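Local coordinates for protein putative platelet activating factor (PDB 2HSJ) that probably hydrolyses ester bonds as a GDSL-like lipase/acylhydrolase of the SGNH hydrolase clan, although its substrate is unknown, at residues Thr70-Leu81 against Ala107-Val118; Glu171-Leu179 against Ala204-Tyr212. All blocks are in the same frame, centred on the assembly; numbering follows the deposited sequence. Where two conformers were deposited one is given.

Contact 1. Residues Thr70-Leu81 against Ala107-Val118; sequences TGLLLENLDAHL and ALNNLEAIIQSV
The amide of N110 meets the hydroxyl of T70 in a nearly straight hydrogen bond: ND2 donates to OG1 over 2.9 Å, with an N-H...O angle of 169° and OG1 lying in the amide plane. T70 OG1 can be met there because it sits between its own backbone N and carbonyl carbon (chi1 65°), while CG2 is turned to the branch point of L111, 4.0 Å from L111 CG. One turn on, L74 lays CD1 against A113 and I114, 3.9 Å from both A113 CB and I114 CG1. I114 works in three directions: CG1 to L74, CG2 to L77 CD1, and CD1 across L73, 3.8 Å from L73 CD2. The line ends where L77 CD2 covers S117 and L81 CD1 reaches V118 CG2 at 4.2 Å. The axes of helix 70-75 and segment 107-118 approach to 8.9 Å at 27°, and L73, L81, L111 and V118 turn on to strand 88-92, as in a three-layer alpha/beta sandwich. T70 OG1 also bonds D97 of the GTND sequence, the block III motif of SGNH hydrolases. The hydroxyl thus has two polar partners, N110 and D97, which probably fixes its rotation; the remaining contacts between the segments are mostly apolar.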
# COMPACT_ATOMS: atom_id res chain seq x y z
N THR D 70 26.05 -15.94 -8.37
CA THR D 70 25.62 -16.48 -7.07
C THR D 70 26.54 -16.06 -5.92
O THR D 70 26.10 -15.75 -4.83
CB THR D 70 25.46 -18.04 -7.08
OG1 THR D 70 26.74 -18.66 -7.29
CG2 THR D 70 24.42 -18.50 -8.16
N GLY D 71 27.85 -16.06 -6.16
CA GLY D 71 28.78 -15.66 -5.10
C GLY D 71 28.65 -14.21 -4.66
O GLY D 71 28.77 -13.91 -3.47
N LEU D 72 28.40 -13.32 -5.63
CA LEU D 72 28.26 -11.90 -5.32
C LEU D 72 26.98 -11.67 -4.52
O LEU D 72 26.95 -10.87 -3.57
CB LEU D 72 28.20 -11.07 -6.61
CG LEU D 72 29.40 -11.17 -7.56
CD1 LEU D 72 29.07 -10.45 -8.89
CD2 LEU D 72 30.64 -10.57 -6.92
N LEU D 73 25.94 -12.40 -4.89
CA LEU D 73 24.66 -12.28 -4.20
C LEU D 73 24.77 -12.75 -2.76
O LEU D 73 24.30 -12.09 -1.84
CB LEU D 73 23.54 -13.03 -4.93
CG LEU D 73 22.20 -13.20 -4.22
CD1 LEU D 73 21.64 -11.80 -3.93
CD2 LEU D 73 21.23 -14.00 -5.09
N LEU D 74 25.41 -13.90 -2.57
CA LEU D 74 25.60 -14.40 -1.22
C LEU D 74 26.37 -13.41 -0.34
O LEU D 74 25.97 -13.12 0.79
CB LEU D 74 26.32 -15.76 -1.25
CG LEU D 74 26.67 -16.31 0.14
CD1 LEU D 74 25.41 -16.55 1.00
CD2 LEU D 74 27.51 -17.58 -0.01
N GLU D 75 27.47 -12.87 -0.87
CA GLU D 75 28.30 -11.94 -0.12
C GLU D 75 27.54 -10.67 0.29
O GLU D 75 27.74 -10.14 1.39
CB GLU D 75 29.51 -11.57 -0.98
CG GLU D 75 30.58 -10.80 -0.28
CD GLU D 75 31.59 -10.18 -1.24
OE1 GLU D 75 31.82 -10.77 -2.33
OE2 GLU D 75 32.13 -9.11 -0.90
N ASN D 76 26.64 -10.23 -0.59
CA ASN D 76 25.91 -8.97 -0.40
C ASN D 76 24.43 -9.17 -0.18
O ASN D 76 23.64 -8.28 -0.48
CB ASN D 76 26.13 -8.08 -1.62
CG ASN D 76 27.56 -7.62 -1.71
OD1 ASN D 76 27.96 -6.69 -1.01
ND2 ASN D 76 28.35 -8.32 -2.51
N LEU D 77 24.05 -10.33 0.35
CA LEU D 77 22.64 -10.69 0.43
C LEU D 77 21.78 -9.66 1.16
O LEU D 77 20.60 -9.45 0.82
CB LEU D 77 22.51 -12.06 1.08
CG LEU D 77 21.10 -12.65 1.13
CD1 LEU D 77 20.50 -12.81 -0.27
CD2 LEU D 77 21.16 -14.03 1.85
N ASP D 78 22.38 -9.00 2.15
CA ASP D 78 21.66 -8.00 2.94
C ASP D 78 21.11 -6.86 2.11
O ASP D 78 20.13 -6.22 2.51
CB ASP D 78 22.60 -7.40 4.01
CG ASP D 78 23.75 -6.59 3.41
OD1 ASP D 78 24.59 -7.15 2.70
OD2 ASP D 78 23.82 -5.38 3.71
N ALA D 79 21.77 -6.55 1.00
CA ALA D 79 21.29 -5.45 0.16
C ALA D 79 19.94 -5.78 -0.50
O ALA D 79 19.25 -4.89 -1.02
CB ALA D 79 22.34 -5.08 -0.90
N HIS D 80 19.58 -7.07 -0.49
CA HIS D 80 18.48 -7.53 -1.35
C HIS D 80 17.25 -7.88 -0.56
O HIS D 80 16.25 -8.28 -1.16
CB HIS D 80 18.94 -8.73 -2.18
CG HIS D 80 20.11 -8.39 -3.04
ND1 HIS D 80 19.97 -7.96 -4.35
CD2 HIS D 80 21.43 -8.36 -2.77
CE1 HIS D 80 21.17 -7.71 -4.85
NE2 HIS D 80 22.07 -7.91 -3.90
N LEU D 81 17.31 -7.70 0.77
CA LEU D 81 16.21 -8.16 1.64
C LEU D 81 15.74 -7.05 2.58
O LEU D 81 16.56 -6.48 3.34
CB LEU D 81 16.67 -9.35 2.47
CG LEU D 81 17.09 -10.63 1.71
CD1 LEU D 81 17.75 -11.64 2.66
CD2 LEU D 81 15.89 -11.26 1.04
N ALA D 107 28.43 -22.87 -7.45
CA ALA D 107 27.16 -22.13 -7.57
C ALA D 107 26.05 -22.72 -6.68
O ALA D 107 25.30 -21.98 -6.03
CB ALA D 107 26.70 -22.07 -9.02
N LEU D 108 25.93 -24.05 -6.69
CA LEU D 108 24.93 -24.72 -5.87
C LEU D 108 25.14 -24.45 -4.39
O LEU D 108 24.20 -24.07 -3.69
CB LEU D 108 24.93 -26.24 -6.13
CG LEU D 108 24.44 -26.70 -7.50
CD1 LEU D 108 24.65 -28.21 -7.63
CD2 LEU D 108 22.99 -26.29 -7.77
N ASN D 109 26.38 -24.62 -3.92
CA ASN D 109 26.70 -24.33 -2.52
C ASN D 109 26.34 -22.89 -2.17
O ASN D 109 25.80 -22.63 -1.10
CB ASN D 109 28.17 -24.56 -2.21
CG ASN D 109 28.51 -26.03 -2.08
OD1 ASN D 109 27.62 -26.88 -1.97
ND2 ASN D 109 29.80 -26.35 -2.11
N ASN D 110 26.61 -21.97 -3.10
CA ASN D 110 26.22 -20.57 -2.89
C ASN D 110 24.71 -20.43 -2.74
O ASN D 110 24.23 -19.78 -1.81
CB ASN D 110 26.71 -19.68 -4.04
CG ASN D 110 28.21 -19.46 -4.03
OD1 ASN D 110 28.88 -19.69 -3.02
ND2 ASN D 110 28.74 -19.01 -5.15
N LEU D 111 23.95 -21.09 -3.63
CA LEU D 111 22.49 -21.00 -3.58
C LEU D 111 21.97 -21.63 -2.32
O LEU D 111 21.04 -21.12 -1.70
CB LEU D 111 21.86 -21.68 -4.79
CG LEU D 111 21.97 -20.88 -6.07
CD1 LEU D 111 21.72 -21.75 -7.26
CD2 LEU D 111 20.98 -19.67 -6.03
N GLU D 112 22.57 -22.76 -1.92
CA GLU D 112 22.13 -23.42 -0.70
C GLU D 112 22.34 -22.51 0.51
O GLU D 112 21.46 -22.37 1.36
CB GLU D 112 22.77 -24.79 -0.53
CG GLU D 112 22.14 -25.52 0.62
CD GLU D 112 22.38 -27.02 0.60
OE1 GLU D 112 23.31 -27.46 -0.10
OE2 GLU D 112 21.61 -27.73 1.31
N ALA D 113 23.49 -21.83 0.55
CA ALA D 113 23.72 -20.88 1.65
C ALA D 113 22.73 -19.70 1.66
O ALA D 113 22.33 -19.22 2.73
CB ALA D 113 25.14 -20.36 1.56
N ILE D 114 22.38 -19.21 0.48
CA ILE D 114 21.36 -18.13 0.38
C ILE D 114 20.02 -18.62 0.98
O ILE D 114 19.41 -17.96 1.83
CB ILE D 114 21.19 -17.67 -1.07
CG1 ILE D 114 22.44 -16.94 -1.56
CG2 ILE D 114 19.95 -16.77 -1.20
CD1 ILE D 114 22.64 -16.91 -3.06
N ILE D 115 19.58 -19.80 0.56
CA ILE D 115 18.34 -20.37 1.06
C ILE D 115 18.37 -20.47 2.57
O ILE D 115 17.43 -20.07 3.28
CB ILE D 115 18.08 -21.77 0.43
CG1 ILE D 115 17.74 -21.62 -1.04
CG2 ILE D 115 16.95 -22.49 1.16
CD1 ILE D 115 17.89 -22.92 -1.82
N GLN D 116 19.47 -21.01 3.10
CA GLN D 116 19.59 -21.15 4.54
C GLN D 116 19.64 -19.79 5.28
O GLN D 116 19.09 -19.66 6.38
CB GLN D 116 20.81 -21.97 4.90
CG GLN D 116 20.72 -23.38 4.39
CD GLN D 116 22.02 -24.13 4.58
OE1 GLN D 116 23.07 -23.54 4.83
NE2 GLN D 116 21.96 -25.44 4.44
N SER D 117 20.27 -18.79 4.68
CA SER D 117 20.33 -17.49 5.33
C SER D 117 18.94 -16.83 5.36
O SER D 117 18.52 -16.27 6.38
CB SER D 117 21.35 -16.63 4.60
OG SER D 117 21.55 -15.41 5.28
N VAL D 118 18.21 -16.94 4.26
CA VAL D 118 16.85 -16.43 4.21
C VAL D 118 15.95 -17.12 5.24
O VAL D 118 15.13 -16.45 5.90
CB VAL D 118 16.26 -16.57 2.80
CG1 VAL D 118 14.75 -16.22 2.78
CG2 VAL D 118 17.04 -15.69 1.81

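Contact 2. Residues Glu171-Leu179 against Ala204-Tyr212; sequences EFVPVFDCL and ALSKSLKDY
V173 turns CG1 anti to its backbone N (chi1 -177°), and Y212 sets its ring anti to its carbonyl carbon (chi1 -64°); together these lay the valine methyl squarely on the phenol. V173 CG1 stands 3.6 Å from the centroid of the Y212 ring, 8° off the normal, in a CH-pi contact. E171, its chain extended beyond CG, comes to the ring's edge, with OE1 3.7 Å from Y212 CD1 and the carboxylate plane steeply inclined to the ring; OE1 has its salt bridge with K128. A water bonded to Y212 OH at 2.7 Å makes only a weak bond to P174 O. Strand 170-173 is the last strand of the five-stranded parallel sheet, with order 2-1-3-4-5, and helix 199-209 covers one side of it: V173 and L209 share L130 of the neighbouring strand, whereas F172 points to helix 150-164. Beyond the strand, V175 CG1 touches both S208 OG at 3.3 Å and L209 CD2 at 3.6 Å. S208 OG donates to L205 O over 2.7 Å, a carbonyl that also receives L209 N, so the hydroxyl's proton is used within its own helix while its flank packs against the valine. S131 OG bonds the backbone N of both V175 and F176, holding this turn. Further along, C178 SG rests 3.7 Å from S208 CB, and L179 CD2 touches A204 CB at 3.9 Å.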
# COMPACT_ATOMS: atom_id res chain seq x y z
N GLU D 171 10.49 -23.68 -3.99
CA GLU D 171 9.84 -24.32 -5.13
C GLU D 171 10.64 -23.96 -6.36
O GLU D 171 10.90 -22.78 -6.61
CB GLU D 171 8.38 -23.85 -5.31
CG GLU D 171 7.68 -24.61 -6.43
CD GLU D 171 6.25 -24.19 -6.62
OE1 GLU D 171 5.88 -23.08 -6.18
OE2 GLU D 171 5.49 -24.97 -7.21
N PHE D 172 11.05 -24.96 -7.12
CA PHE D 172 11.65 -24.73 -8.42
C PHE D 172 10.56 -24.31 -9.41
O PHE D 172 9.48 -24.91 -9.46
CB PHE D 172 12.30 -26.02 -8.91
CG PHE D 172 12.97 -25.88 -10.24
CD1 PHE D 172 14.11 -25.11 -10.40
CD2 PHE D 172 12.44 -26.58 -11.32
CE1 PHE D 172 14.71 -25.02 -11.68
CE2 PHE D 172 13.01 -26.48 -12.57
CZ PHE D 172 14.16 -25.73 -12.74
N VAL D 173 10.87 -23.27 -10.19
CA VAL D 173 9.90 -22.70 -11.12
C VAL D 173 10.41 -22.94 -12.55
O VAL D 173 11.30 -22.25 -13.00
CB VAL D 173 9.63 -21.18 -10.85
CG1 VAL D 173 8.56 -20.65 -11.82
CG2 VAL D 173 9.21 -20.93 -9.39
N PRO D 174 9.84 -23.94 -13.25
CA PRO D 174 10.34 -24.29 -14.58
C PRO D 174 9.79 -23.33 -15.62
O PRO D 174 8.64 -23.45 -16.05
CB PRO D 174 9.80 -25.72 -14.78
CG PRO D 174 8.55 -25.77 -13.94
CD PRO D 174 8.71 -24.79 -12.82
N VAL D 175 10.58 -22.31 -15.95
CA VAL D 175 10.17 -21.33 -16.97
C VAL D 175 10.99 -21.47 -18.26
O VAL D 175 10.64 -20.88 -19.28
CB VAL D 175 10.22 -19.86 -16.47
CG1 VAL D 175 9.18 -19.62 -15.40
CG2 VAL D 175 11.58 -19.48 -15.95
N PHE D 176 12.09 -22.23 -18.20
CA PHE D 176 12.95 -22.46 -19.36
C PHE D 176 12.14 -22.84 -20.60
O PHE D 176 12.23 -22.18 -21.64
CB PHE D 176 13.98 -23.54 -19.02
CG PHE D 176 14.91 -23.91 -20.14
CD1 PHE D 176 16.20 -23.40 -20.17
CD2 PHE D 176 14.49 -24.77 -21.16
CE1 PHE D 176 17.07 -23.74 -21.21
CE2 PHE D 176 15.36 -25.12 -22.20
CZ PHE D 176 16.65 -24.60 -22.23
N ASP D 177 11.30 -23.86 -20.47
CA ASP D 177 10.60 -24.39 -21.64
C ASP D 177 9.61 -23.38 -22.23
O ASP D 177 9.36 -23.38 -23.45
CB ASP D 177 9.91 -25.71 -21.31
CG ASP D 177 10.91 -26.86 -21.04
OD1 ASP D 177 12.05 -26.83 -21.56
OD2 ASP D 177 10.53 -27.82 -20.34
N CYS D 178 9.07 -22.50 -21.38
CA CYS D 178 8.14 -21.45 -21.84
C CYS D 178 8.76 -20.43 -22.78
O CYS D 178 8.05 -19.77 -23.53
CB CYS D 178 7.51 -20.70 -20.67
SG CYS D 178 6.39 -21.76 -19.70
N LEU D 179 10.08 -20.30 -22.72
CA LEU D 179 10.78 -19.28 -23.49
C LEU D 179 11.49 -19.85 -24.71
O LEU D 179 12.04 -19.10 -25.51
CB LEU D 179 11.78 -18.49 -22.61
CG LEU D 179 11.15 -17.75 -21.44
CD1 LEU D 179 12.25 -16.98 -20.72
CD2 LEU D 179 10.02 -16.85 -21.89
N ALA D 204 6.16 -12.95 -21.96
CA ALA D 204 6.00 -14.42 -21.94
C ALA D 204 6.44 -14.98 -20.59
O ALA D 204 5.78 -15.87 -20.03
CB ALA D 204 6.80 -15.05 -23.06
N LEU D 205 7.56 -14.48 -20.07
CA LEU D 205 8.05 -14.88 -18.75
C LEU D 205 7.02 -14.56 -17.68
O LEU D 205 6.74 -15.38 -16.80
CB LEU D 205 9.40 -14.19 -18.44
CG LEU D 205 10.03 -14.50 -17.06
CD1 LEU D 205 10.20 -16.03 -16.83
CD2 LEU D 205 11.35 -13.76 -16.91
N SER D 206 6.42 -13.37 -17.77
CA SER D 206 5.43 -12.96 -16.79
C SER D 206 4.19 -13.86 -16.79
O SER D 206 3.64 -14.21 -15.73
CB SER D 206 5.04 -11.51 -17.06
OG SER D 206 6.17 -10.67 -16.93
N LYS D 207 3.75 -14.24 -17.99
CA LYS D 207 2.60 -15.13 -18.10
C LYS D 207 2.93 -16.49 -17.44
O LYS D 207 2.09 -17.05 -16.72
CB LYS D 207 2.25 -15.33 -19.57
CG LYS D 207 1.06 -16.23 -19.84
CD LYS D 207 0.76 -16.21 -21.34
CE LYS D 207 0.21 -17.53 -21.84
NZ LYS D 207 -1.27 -17.58 -21.83
N SER D 208 4.15 -16.98 -17.63
CA SER D 208 4.52 -18.25 -17.00
C SER D 208 4.66 -18.13 -15.49
O SER D 208 4.40 -19.10 -14.78
CB SER D 208 5.80 -18.81 -17.60
OG SER D 208 6.91 -18.02 -17.22
N LEU D 209 5.04 -16.94 -14.98
CA LEU D 209 5.27 -16.76 -13.53
C LEU D 209 4.03 -16.40 -12.72
O LEU D 209 4.05 -16.53 -11.49
CB LEU D 209 6.31 -15.65 -13.26
CG LEU D 209 7.74 -15.96 -13.68
CD1 LEU D 209 8.61 -14.72 -13.48
CD2 LEU D 209 8.30 -17.16 -12.90
N LYS D 210 2.98 -15.92 -13.38
CA LYS D 210 1.87 -15.30 -12.65
C LYS D 210 1.29 -16.15 -11.52
O LYS D 210 1.10 -15.67 -10.40
CB LYS D 210 0.77 -14.88 -13.63
CG LYS D 210 -0.44 -14.28 -12.90
CD LYS D 210 -1.53 -13.88 -13.87
CE LYS D 210 -2.44 -12.79 -13.27
NZ LYS D 210 -2.57 -12.92 -11.80
N ASP D 211 1.02 -17.43 -11.79
CA ASP D 211 0.41 -18.30 -10.79
C ASP D 211 1.29 -18.48 -9.58
O ASP D 211 0.79 -18.73 -8.47
CB ASP D 211 0.08 -19.67 -11.37
CG ASP D 211 -1.19 -19.66 -12.22
OD1 ASP D 211 -1.75 -18.58 -12.53
OD2 ASP D 211 -1.64 -20.77 -12.58
N TYR D 212 2.61 -18.38 -9.79
CA TYR D 212 3.58 -18.58 -8.72
C TYR D 212 3.65 -17.38 -7.78
O TYR D 212 4.26 -17.47 -6.71
CB TYR D 212 4.99 -18.88 -9.27
CG TYR D 212 5.09 -20.17 -10.03
CD1 TYR D 212 5.41 -21.35 -9.36
CD2 TYR D 212 4.85 -20.21 -11.40
CE1 TYR D 212 5.51 -22.56 -10.05
CE2 TYR D 212 4.94 -21.42 -12.10
CZ TYR D 212 5.27 -22.59 -11.41
OH TYR D 212 5.36 -23.80 -12.10
O HOH W 1 5.48 -23.89 -14.83

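In the fold
After helix 3-30 the chain passes strands 37-41 and 60-64 before entering contact 1, which closes a loop holding strand 88-92 and helix 95-99. It then runs through strand 126-130 and helix 150-164 to contact 2, whose loop of 24 residues contains no strand and ends in the start of helix 199-209. The two loops follow in series and neither nest nor cross; the centres of contact 1 and contact 2 are about 22 Å apart. Contact 1 joins two helices over the middle of the sheet, whereas contact 2 ties its outermost strand to the C-terminal helical region. Helix 150-164 touches L111 of contact 1 and, from the side away from helix 199-209, F172 and F176 of segment 171-179.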